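Local structure of CMP/dCMP-type deaminase domain-containing protein (Aspergillus oryzae RIB40, 7DRY) at residues V28-V33 and L93-T98; M99-K104 and I130-K135; C112-I117 and C147-A152. The protein is a zinc-dependent deaminase of the cytidine deaminase (CDA) fold that probably deaminates a pyrimidine intermediate in riboflavin biosynthesis. One frame throughout, in Å; residues are numbered along the deposited sequence. Where two conformers were deposited one is given.

Contact 1: V28-V33 and L93-T98; sequences VGAILV and LVMYVT
Y96 and I31 face each other as a hydrogen-bonded antiparallel pair: Y96 N donates a hydrogen bond to I31 O at 2.8 Å, and I31 N donates one to Y96 O at 2.9 Å. V33 and V94 repeat this two residues on, V33 N reaching V94 O at 2.8 Å with an N-H...O angle of 163°. A longer, more bent bond from T98 N to G29 O, 3.2 Å, closes the ladder where the chain turns a corner. Between the bonded pairs A30 sits opposite V97 and L32 opposite M95, and CA-H...O contacts such as A30 CA to Y96 O fill in.

Side chains alternate between two faces. On one, the CG2 branch of V33 meets the ring of Y96 at its edge, 4.1 Å from CD1. On the other, with CG anti to the backbone N (chi1 -178°) and CD1 then turned back by chi2 (62°), L32 brings CD1 to 3.5 Å from V94 O and 4.0 Å from M95 CB. At the corner V28 CG1 is pressed against V97 CG2 at 3.4 Å, tighter than usual for two methyls.

The Y96 hydroxyl is held by hydrogen bonds to H5 and R35, and its ring stacks with Y8 and Y131. Helix 5-16 packs on the I31 and Y96 face; helix 62-73 packs on the other, where M95 and V97 touch E63. Strand 46-52 continues the sheet beyond 29-36 with antiparallel pairing, and strand 127-132 beyond 91-97 with parallel pairing, giving the helix-flanked central mixed sheet of the CDA fold.

Contact 2: M99-K104 and I130-K135; sequences MEPCGK and IYFGVK. With ZN (zinc ion), chain B.
The CA of E100 lies over one face of the F132 ring, just ahead of the Pro-Cys of the PC-x(9)-C zinc motif, a form of the PC...C signature of CDA-fold deaminases. It is 3.9 Å from the ring centroid and 17° off the ring normal, a CH-pi contact offset toward the rim. Beyond CA the two side chains run side by side in the same direction, with carboxylate and ring planes 16° apart; E100 CB comes to 3.9 Å from F132 CE1. In F132, CG sits between the backbone N and the carbonyl carbon (chi1 53°), and the ring stands beside the loop. P101 crosses the F132 side chain at about a right angle, P101 CD lying 4.0 Å from F132 CD2, while its CG and CD also slide past I130 CG2.

One bent backbone bond ties the segments, E100 N to V134 O at 3.1 Å. At the far end of the E100 side chain, OE2 takes the backbone N-H of C147 on helix 145-152, and OE1 lies against the K135 backbone; K135 NZ stays 6.7 Å from E100 OE2. Past P101, which also touches E63, the loop delivers C102 to the metal, completed by H61, C112 and a water: C102 SG binds the zinc at 2.2 Å.

Contact 3: C112-I117 and C147-A152; sequences CVQRII and CQMLTA. With ZN (zinc ion), chain B.
Helix 112-117 opens with a zinc ligand of the CDA-fold deaminase site and packs against helix 145-152, which follows the next strand of the sheet. The short axes of 112-117 and 147-152 run almost parallel, 17° apart, with a closest approach of 9.7 Å. The interface between them is apolar at its middle. V113 points toward the other helix, and its CG1, anti to the backbone N (chi1 166°), lodges between M149 CB at 3.6 Å and L150 CD2 at 3.8 Å. L150 leans in from one side: its CD2 also reaches I116 CG2 at 4.2 Å, one helical turn past V113, while the same side chain touches I130, P101 and W157, so it joins the helix pair to the sheet beneath.

M149 comes from the more open side. Its chain is extended through chi2 (175°), which carries SD to the amide end of Q114, 3.7 Å from NE2. Q114 NE2 has its polar partner in G103 O, a weak hydrogen bond to the loop that carries C102. I117 rounds off the interface, its CD1 coming to 3.8 Å from the backbone M149 O.

At the N-terminal end of helix 112-117 the backbone of V113 pairs with that of C102. C112 makes no contact with 147-152; its side chain touches E63, and its SG binds the zinc at 2.3 Å.

Overall arrangement
Contacts 1 and 2 have centres 10 Å apart and meet in one sheet: strand 127-132 pairs with strand 91-97 through Y131 N to M95 O, 2.9 Å, and beyond the strands G133 N reaches T98 O at 2.9 Å. Contact 2 in turn adjoins contact 3, again with centres 10 Å apart, where G103 CA packs against M149 CE at 3.3 Å; their segments alternate along the chain. Contacts 2 and 3 each supply a cysteine to the zinc and share its water. Contact 1 stands farther back: the side chain of V28 lies about 7 Å from the zinc.

Contact 1: V28-V33 and L93-T98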
loop_
_atom_site.group_PDB
_atom_site.type_symbol
_atom_site.label_atom_id
_atom_site.label_comp_id
_atom_site.label_asym_id
_atom_site.label_seq_id
_atom_site.Cartn_x
_atom_site.Cartn_y
_atom_site.Cartn_z
ATOM N N VAL A 28 0.122 7.700 -4.326
ATOM C CA VAL A 28 0.151 6.917 -3.100
ATOM C C VAL A 28 1.579 6.421 -2.902
ATOM O O VAL A 28 2.335 6.259 -3.863
ATOM C CB VAL A 28 -0.872 5.753 -3.207
ATOM C CG1 VAL A 28 -0.795 4.800 -2.021
ATOM C CG2 VAL A 28 -2.285 6.294 -3.325
ATOM N N GLY A 29 1.954 6.214 -1.640
ATOM C CA GLY A 29 3.247 5.640 -1.308
ATOM C C GLY A 29 3.068 4.453 -0.382
ATOM O O GLY A 29 2.121 4.391 0.405
ATOM N N ALA A 30 4.000 3.505 -0.484
ATOM C CA ALA A 30 3.925 2.271 0.286
ATOM C C ALA A 30 5.309 1.878 0.774
ATOM O O ALA A 30 6.299 2.026 0.046
ATOM C CB ALA A 30 3.372 1.122 -0.564
ATOM N N ILE A 31 5.369 1.349 2.001
ATOM C CA ILE A 31 6.615 0.883 2.608
ATOM C C ILE A 31 6.346 -0.477 3.228
ATOM O O ILE A 31 5.407 -0.626 4.015
ATOM C CB ILE A 31 7.131 1.859 3.680
ATOM C CG1 ILE A 31 7.520 3.196 3.039
ATOM C CG2 ILE A 31 8.350 1.266 4.401
ATOM C CD1 ILE A 31 7.820 4.314 4.044
ATOM N N LEU A 32 7.159 -1.460 2.869
ATOM C CA LEU A 32 7.040 -2.814 3.395
ATOM C C LEU A 32 8.117 -3.017 4.454
ATOM O O LEU A 32 9.296 -2.741 4.202
ATOM C CB LEU A 32 7.206 -3.820 2.259
ATOM C CG LEU A 32 7.052 -5.296 2.639
ATOM C CD1 LEU A 32 5.643 -5.568 3.169
ATOM C CD2 LEU A 32 7.359 -6.158 1.428
ATOM N N VAL A 33 7.706 -3.463 5.648
ATOM C CA VAL A 33 8.566 -3.529 6.827
ATOM C C VAL A 33 8.571 -4.957 7.364
ATOM O O VAL A 33 7.533 -5.629 7.365
ATOM C CB VAL A 33 8.025 -2.567 7.908
ATOM C CG1 VAL A 33 8.851 -2.638 9.189
ATOM C CG2 VAL A 33 7.978 -1.130 7.368
ATOM N N LEU A 93 5.774 -9.484 8.037
ATOM C CA LEU A 93 5.823 -8.418 7.048
ATOM C C LEU A 93 4.570 -7.571 7.196
ATOM O O LEU A 93 3.452 -8.100 7.266
ATOM C CB LEU A 93 5.876 -9.002 5.640
ATOM C CG LEU A 93 7.192 -9.668 5.248
ATOM C CD1 LEU A 93 7.025 -10.351 3.897
ATOM C CD2 LEU A 93 8.310 -8.627 5.182
ATOM N N VAL A 94 4.766 -6.264 7.268
ATOM C CA VAL A 94 3.689 -5.296 7.402
ATOM C C VAL A 94 3.881 -4.268 6.300
ATOM O O VAL A 94 5.005 -3.810 6.069
ATOM C CB VAL A 94 3.762 -4.615 8.781
ATOM C CG1 VAL A 94 2.801 -3.459 8.865
ATOM C CG2 VAL A 94 3.518 -5.640 9.889
ATOM N N MET A 95 2.801 -3.907 5.616
ATOM C CA MET A 95 2.852 -2.859 4.607
ATOM C C MET A 95 2.090 -1.630 5.078
ATOM O O MET A 95 0.925 -1.728 5.482
ATOM C CB MET A 95 2.311 -3.339 3.261
ATOM C CG MET A 95 2.511 -2.291 2.167
ATOM S SD MET A 95 1.860 -2.763 0.555
ATOM C CE MET A 95 3.199 -3.806 -0.036
ATOM N N TYR A 96 2.766 -0.484 5.052
ATOM C CA TYR A 96 2.129 0.812 5.225
ATOM C C TYR A 96 1.839 1.396 3.850
ATOM O O TYR A 96 2.645 1.270 2.923
ATOM C CB TYR A 96 3.062 1.762 5.976
ATOM C CG TYR A 96 3.273 1.393 7.420
ATOM C CD1 TYR A 96 4.298 0.515 7.801
ATOM C CD2 TYR A 96 2.461 1.925 8.418
ATOM C CE1 TYR A 96 4.486 0.174 9.137
ATOM C CE2 TYR A 96 2.639 1.584 9.752
ATOM C CZ TYR A 96 3.657 0.721 10.109
ATOM O OH TYR A 96 3.838 0.393 11.423
ATOM N N VAL A 97 0.674 2.015 3.707
ATOM C CA VAL A 97 0.294 2.622 2.437
ATOM C C VAL A 97 -0.659 3.765 2.749
ATOM O O VAL A 97 -1.458 3.661 3.679
ATOM C CB VAL A 97 -0.302 1.551 1.492
ATOM C CG1 VAL A 97 -1.470 0.843 2.135
ATOM C CG2 VAL A 97 -0.695 2.135 0.159
ATOM N N THR A 98 -0.548 4.880 2.016
ATOM C CA THR A 98 -1.331 6.042 2.435
ATOM C C THR A 98 -2.827 5.775 2.311
ATOM O O THR A 98 -3.600 6.166 3.190
ATOM C CB THR A 98 -0.924 7.328 1.705
ATOM O OG1 THR A 98 -1.076 7.165 0.291
ATOM C CG2 THR A 98 0.511 7.719 2.040
#

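Contact 2: M99-K104 and I130-K135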
loop_
_atom_site.group_PDB
_atom_site.type_symbol
_atom_site.label_atom_id
_atom_site.label_comp_id
_atom_site.label_asym_id
_atom_site.label_seq_id
_atom_site.Cartn_x
_atom_site.Cartn_y
_atom_site.Cartn_z
ATOM N N MET A 99 -3.256 5.099 1.244
ATOM C CA MET A 99 -4.670 4.821 1.020
ATOM C C MET A 99 -4.939 3.321 1.079
ATOM O O MET A 99 -4.040 2.503 0.879
ATOM C CB MET A 99 -5.115 5.384 -0.337
ATOM C CG MET A 99 -4.906 6.897 -0.473
ATOM S SD MET A 99 -5.619 7.594 -1.962
ATOM C CE MET A 99 -7.376 7.557 -1.570
ATOM N N GLU A 100 -6.194 2.975 1.376
ATOM C CA GLU A 100 -6.620 1.584 1.446
ATOM C C GLU A 100 -6.243 0.856 0.153
ATOM O O GLU A 100 -6.487 1.384 -0.936
ATOM C CB GLU A 100 -8.145 1.552 1.604
ATOM C CG GLU A 100 -8.760 0.167 1.560
ATOM C CD GLU A 100 -10.272 0.219 1.469
ATOM O OE1 GLU A 100 -10.826 1.334 1.435
ATOM O OE2 GLU A 100 -10.910 -0.852 1.417
ATOM N N PRO A 101 -5.652 -0.337 0.231
ATOM C CA PRO A 101 -5.352 -1.081 -1.004
ATOM C C PRO A 101 -6.611 -1.409 -1.795
ATOM O O PRO A 101 -7.636 -1.807 -1.236
ATOM C CB PRO A 101 -4.664 -2.358 -0.499
ATOM C CG PRO A 101 -4.934 -2.406 0.975
ATOM C CD PRO A 101 -5.116 -1.000 1.430
ATOM N N CYS A 102 -6.521 -1.249 -3.109
ATOM C CA CYS A 102 -7.694 -1.428 -3.948
ATOM C C CYS A 102 -8.050 -2.903 -4.111
ATOM O O CYS A 102 -7.184 -3.790 -4.131
ATOM C CB CYS A 102 -7.504 -0.775 -5.321
ATOM S SG CYS A 102 -6.160 -1.460 -6.375
ATOM N N GLY A 103 -9.350 -3.152 -4.228
ATOM C CA GLY A 103 -9.837 -4.489 -4.498
ATOM C C GLY A 103 -10.460 -4.611 -5.870
ATOM O O GLY A 103 -10.863 -5.701 -6.291
ATOM N N LYS A 104 -10.543 -3.482 -6.571
ATOM C CA LYS A 104 -11.086 -3.389 -7.915
ATOM C C LYS A 104 -10.365 -2.237 -8.599
ATOM O O LYS A 104 -10.039 -1.238 -7.953
ATOM C CB LYS A 104 -12.594 -3.109 -7.871
ATOM C CG LYS A 104 -13.268 -3.100 -9.229
ATOM C CD LYS A 104 -14.729 -3.519 -9.126
ATOM C CE LYS A 104 -15.517 -3.083 -10.351
ATOM N NZ LYS A 104 -16.248 -1.808 -10.110
ATOM N N ILE A 130 -1.717 -4.737 7.005
ATOM C CA ILE A 130 -1.689 -3.477 6.259
ATOM C C ILE A 130 -2.120 -2.356 7.196
ATOM O O ILE A 130 -3.142 -2.471 7.881
ATOM C CB ILE A 130 -2.645 -3.515 5.049
ATOM C CG1 ILE A 130 -2.494 -4.812 4.245
ATOM C CG2 ILE A 130 -2.431 -2.291 4.169
ATOM C CD1 ILE A 130 -1.144 -4.974 3.584
ATOM N N TYR A 131 -1.356 -1.268 7.214
ATOM C CA TYR A 131 -1.762 -0.030 7.865
ATOM C C TYR A 131 -1.966 1.021 6.785
ATOM O O TYR A 131 -1.141 1.140 5.882
ATOM C CB TYR A 131 -0.657 0.487 8.784
ATOM C CG TYR A 131 -0.434 -0.316 10.043
ATOM C CD1 TYR A 131 0.472 -1.361 10.064
ATOM C CD2 TYR A 131 -1.116 -0.018 11.213
ATOM C CE1 TYR A 131 0.691 -2.102 11.222
ATOM C CE2 TYR A 131 -0.893 -0.751 12.385
ATOM C CZ TYR A 131 0.008 -1.792 12.368
ATOM O OH TYR A 131 0.237 -2.542 13.505
ATOM N N PHE A 132 -3.058 1.786 6.873
ATOM C CA PHE A 132 -3.295 2.860 5.913
ATOM C C PHE A 132 -3.951 4.047 6.609
ATOM O O PHE A 132 -4.440 3.931 7.736
ATOM C CB PHE A 132 -4.083 2.375 4.686
ATOM C CG PHE A 132 -5.359 1.663 5.021
ATOM C CD1 PHE A 132 -6.530 2.377 5.173
ATOM C CD2 PHE A 132 -5.396 0.283 5.163
ATOM C CE1 PHE A 132 -7.720 1.738 5.471
ATOM C CE2 PHE A 132 -6.584 -0.361 5.460
ATOM C CZ PHE A 132 -7.744 0.368 5.614
ATOM N N GLY A 133 -3.971 5.194 5.919
ATOM C CA GLY A 133 -4.377 6.447 6.532
ATOM C C GLY A 133 -5.748 6.971 6.152
ATOM O O GLY A 133 -6.290 7.854 6.832
ATOM N N VAL A 134 -6.328 6.434 5.079
ATOM C CA VAL A 134 -7.661 6.818 4.620
ATOM C C VAL A 134 -8.372 5.564 4.132
ATOM O O VAL A 134 -7.813 4.801 3.337
ATOM C CB VAL A 134 -7.613 7.869 3.490
ATOM C CG1 VAL A 134 -9.014 8.142 2.948
ATOM C CG2 VAL A 134 -6.975 9.162 3.969
ATOM N N LYS A 135 -9.607 5.356 4.593
ATOM C CA LYS A 135 -10.389 4.183 4.206
ATOM C C LYS A 135 -11.107 4.421 2.876
ATOM O O LYS A 135 -12.320 4.294 2.744
ATOM C CB LYS A 135 -11.345 3.773 5.319
ATOM C CG LYS A 135 -11.666 2.281 5.294
ATOM C CD LYS A 135 -12.605 1.862 6.414
ATOM C CE LYS A 135 -12.924 0.379 6.310
ATOM N NZ LYS A 135 -13.936 -0.061 7.311
HETATM ZN ZN ZN B . -4.209 -0.486 -5.967
HETATM O O HOH W 1 -4.743 1.424 -4.398
#

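Contact 3: C112-I117 and C147-A152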
loop_
_atom_site.group_PDB
_atom_site.type_symbol
_atom_site.label_atom_id
_atom_site.label_comp_id
_atom_site.label_asym_id
_atom_site.label_seq_id
_atom_site.Cartn_x
_atom_site.Cartn_y
_atom_site.Cartn_z
ATOM N N CYS A 112 -4.665 -4.368 -5.943
ATOM C CA CYS A 112 -3.528 -4.438 -5.034
ATOM C C CYS A 112 -3.770 -5.457 -3.927
ATOM O O CYS A 112 -2.837 -6.134 -3.492
ATOM C CB CYS A 112 -3.311 -3.050 -4.440
ATOM S SG CYS A 112 -2.458 -1.946 -5.580
ATOM N N VAL A 113 -5.018 -5.593 -3.468
ATOM C CA VAL A 113 -5.303 -6.572 -2.421
ATOM C C VAL A 113 -4.971 -7.978 -2.900
ATOM O O VAL A 113 -4.430 -8.798 -2.146
ATOM C CB VAL A 113 -6.756 -6.442 -1.926
ATOM C CG1 VAL A 113 -7.152 -7.652 -1.093
ATOM C CG2 VAL A 113 -6.918 -5.176 -1.110
ATOM N N GLN A 114 -5.260 -8.272 -4.169
ATOM C CA GLN A 114 -4.938 -9.587 -4.709
ATOM C C GLN A 114 -3.430 -9.794 -4.810
ATOM O O GLN A 114 -2.937 -10.900 -4.558
ATOM C CB GLN A 114 -5.625 -9.767 -6.062
ATOM C CG GLN A 114 -7.155 -9.962 -5.978
ATOM C CD GLN A 114 -7.944 -8.652 -5.965
ATOM O OE1 GLN A 114 -7.468 -7.626 -5.488
ATOM N NE2 GLN A 114 -9.167 -8.691 -6.494
ATOM N N ARG A 115 -2.681 -8.742 -5.176
ATOM C CA ARG A 115 -1.218 -8.824 -5.155
ATOM C C ARG A 115 -0.704 -9.097 -3.746
ATOM O O ARG A 115 0.266 -9.841 -3.563
ATOM C CB ARG A 115 -0.587 -7.532 -5.685
ATOM C CG ARG A 115 -0.894 -7.218 -7.127
ATOM C CD ARG A 115 -0.186 -5.920 -7.552
ATOM N NE ARG A 115 -0.812 -5.427 -8.762
ATOM C CZ ARG A 115 -0.510 -5.842 -9.988
ATOM N NH1 ARG A 115 -1.180 -5.365 -11.026
ATOM N NH2 ARG A 115 0.475 -6.707 -10.177
ATOM N N ILE A 116 -1.348 -8.501 -2.740
ATOM C CA ILE A 116 -0.947 -8.714 -1.351
ATOM C C ILE A 116 -1.288 -10.134 -0.903
ATOM O O ILE A 116 -0.466 -10.828 -0.291
ATOM C CB ILE A 116 -1.606 -7.653 -0.454
ATOM C CG1 ILE A 116 -0.998 -6.278 -0.714
ATOM C CG2 ILE A 116 -1.505 -8.047 1.024
ATOM C CD1 ILE A 116 -1.879 -5.146 -0.213
ATOM N N ILE A 117 -2.506 -10.592 -1.206
ATOM C CA ILE A 117 -2.942 -11.916 -0.770
ATOM C C ILE A 117 -2.054 -13.006 -1.354
ATOM O O ILE A 117 -1.755 -14.008 -0.691
ATOM C CB ILE A 117 -4.426 -12.135 -1.123
ATOM C CG1 ILE A 117 -5.306 -11.262 -0.228
ATOM C CG2 ILE A 117 -4.806 -13.617 -1.016
ATOM C CD1 ILE A 117 -6.743 -11.203 -0.687
ATOM N N CYS A 147 -10.695 -3.935 1.947
ATOM C CA CYS A 147 -10.655 -4.347 3.345
ATOM C C CYS A 147 -11.407 -5.657 3.555
ATOM O O CYS A 147 -10.948 -6.536 4.295
ATOM C CB CYS A 147 -11.264 -3.235 4.193
ATOM S SG CYS A 147 -10.114 -1.893 4.468
ATOM N N GLN A 148 -12.559 -5.812 2.897
ATOM C CA GLN A 148 -13.318 -7.053 3.009
ATOM C C GLN A 148 -12.508 -8.248 2.518
ATOM O O GLN A 148 -12.511 -9.311 3.150
ATOM C CB GLN A 148 -14.627 -6.924 2.233
ATOM C CG GLN A 148 -15.472 -5.736 2.658
ATOM C CD GLN A 148 -16.672 -5.524 1.755
ATOM O OE1 GLN A 148 -16.928 -6.314 0.846
ATOM N NE2 GLN A 148 -17.408 -4.445 1.996
ATOM N N MET A 149 -11.801 -8.093 1.397
ATOM C CA MET A 149 -11.012 -9.200 0.865
ATOM C C MET A 149 -9.823 -9.528 1.760
ATOM O O MET A 149 -9.469 -10.703 1.920
ATOM C CB MET A 149 -10.537 -8.881 -0.548
ATOM C CG MET A 149 -11.494 -9.315 -1.624
ATOM S SD MET A 149 -10.921 -8.762 -3.229
ATOM C CE MET A 149 -11.431 -7.078 -3.148
ATOM N N LEU A 150 -9.180 -8.509 2.335
ATOM C CA LEU A 150 -8.086 -8.771 3.267
ATOM C C LEU A 150 -8.577 -9.590 4.452
ATOM O O LEU A 150 -7.973 -10.608 4.814
ATOM C CB LEU A 150 -7.474 -7.454 3.745
ATOM C CG LEU A 150 -6.704 -6.654 2.694
ATOM C CD1 LEU A 150 -6.357 -5.282 3.245
ATOM C CD2 LEU A 150 -5.442 -7.398 2.250
ATOM N N THR A 151 -9.687 -9.163 5.058
ATOM C CA THR A 151 -10.249 -9.898 6.184
ATOM C C THR A 151 -10.557 -11.336 5.791
ATOM O O THR A 151 -10.208 -12.276 6.512
ATOM C CB THR A 151 -11.509 -9.192 6.682
ATOM O OG1 THR A 151 -11.167 -7.871 7.125
ATOM C CG2 THR A 151 -12.138 -9.968 7.839
ATOM N N ALA A 152 -11.187 -11.523 4.627
ATOM C CA ALA A 152 -11.531 -12.868 4.172
ATOM C C ALA A 152 -10.294 -13.738 3.994
ATOM O O ALA A 152 -10.373 -14.964 4.140
ATOM C CB ALA A 152 -12.315 -12.789 2.863
HETATM ZN ZN ZN B . -4.209 -0.486 -5.967
HETATM O O HOH W 1 -4.743 1.424 -4.398
#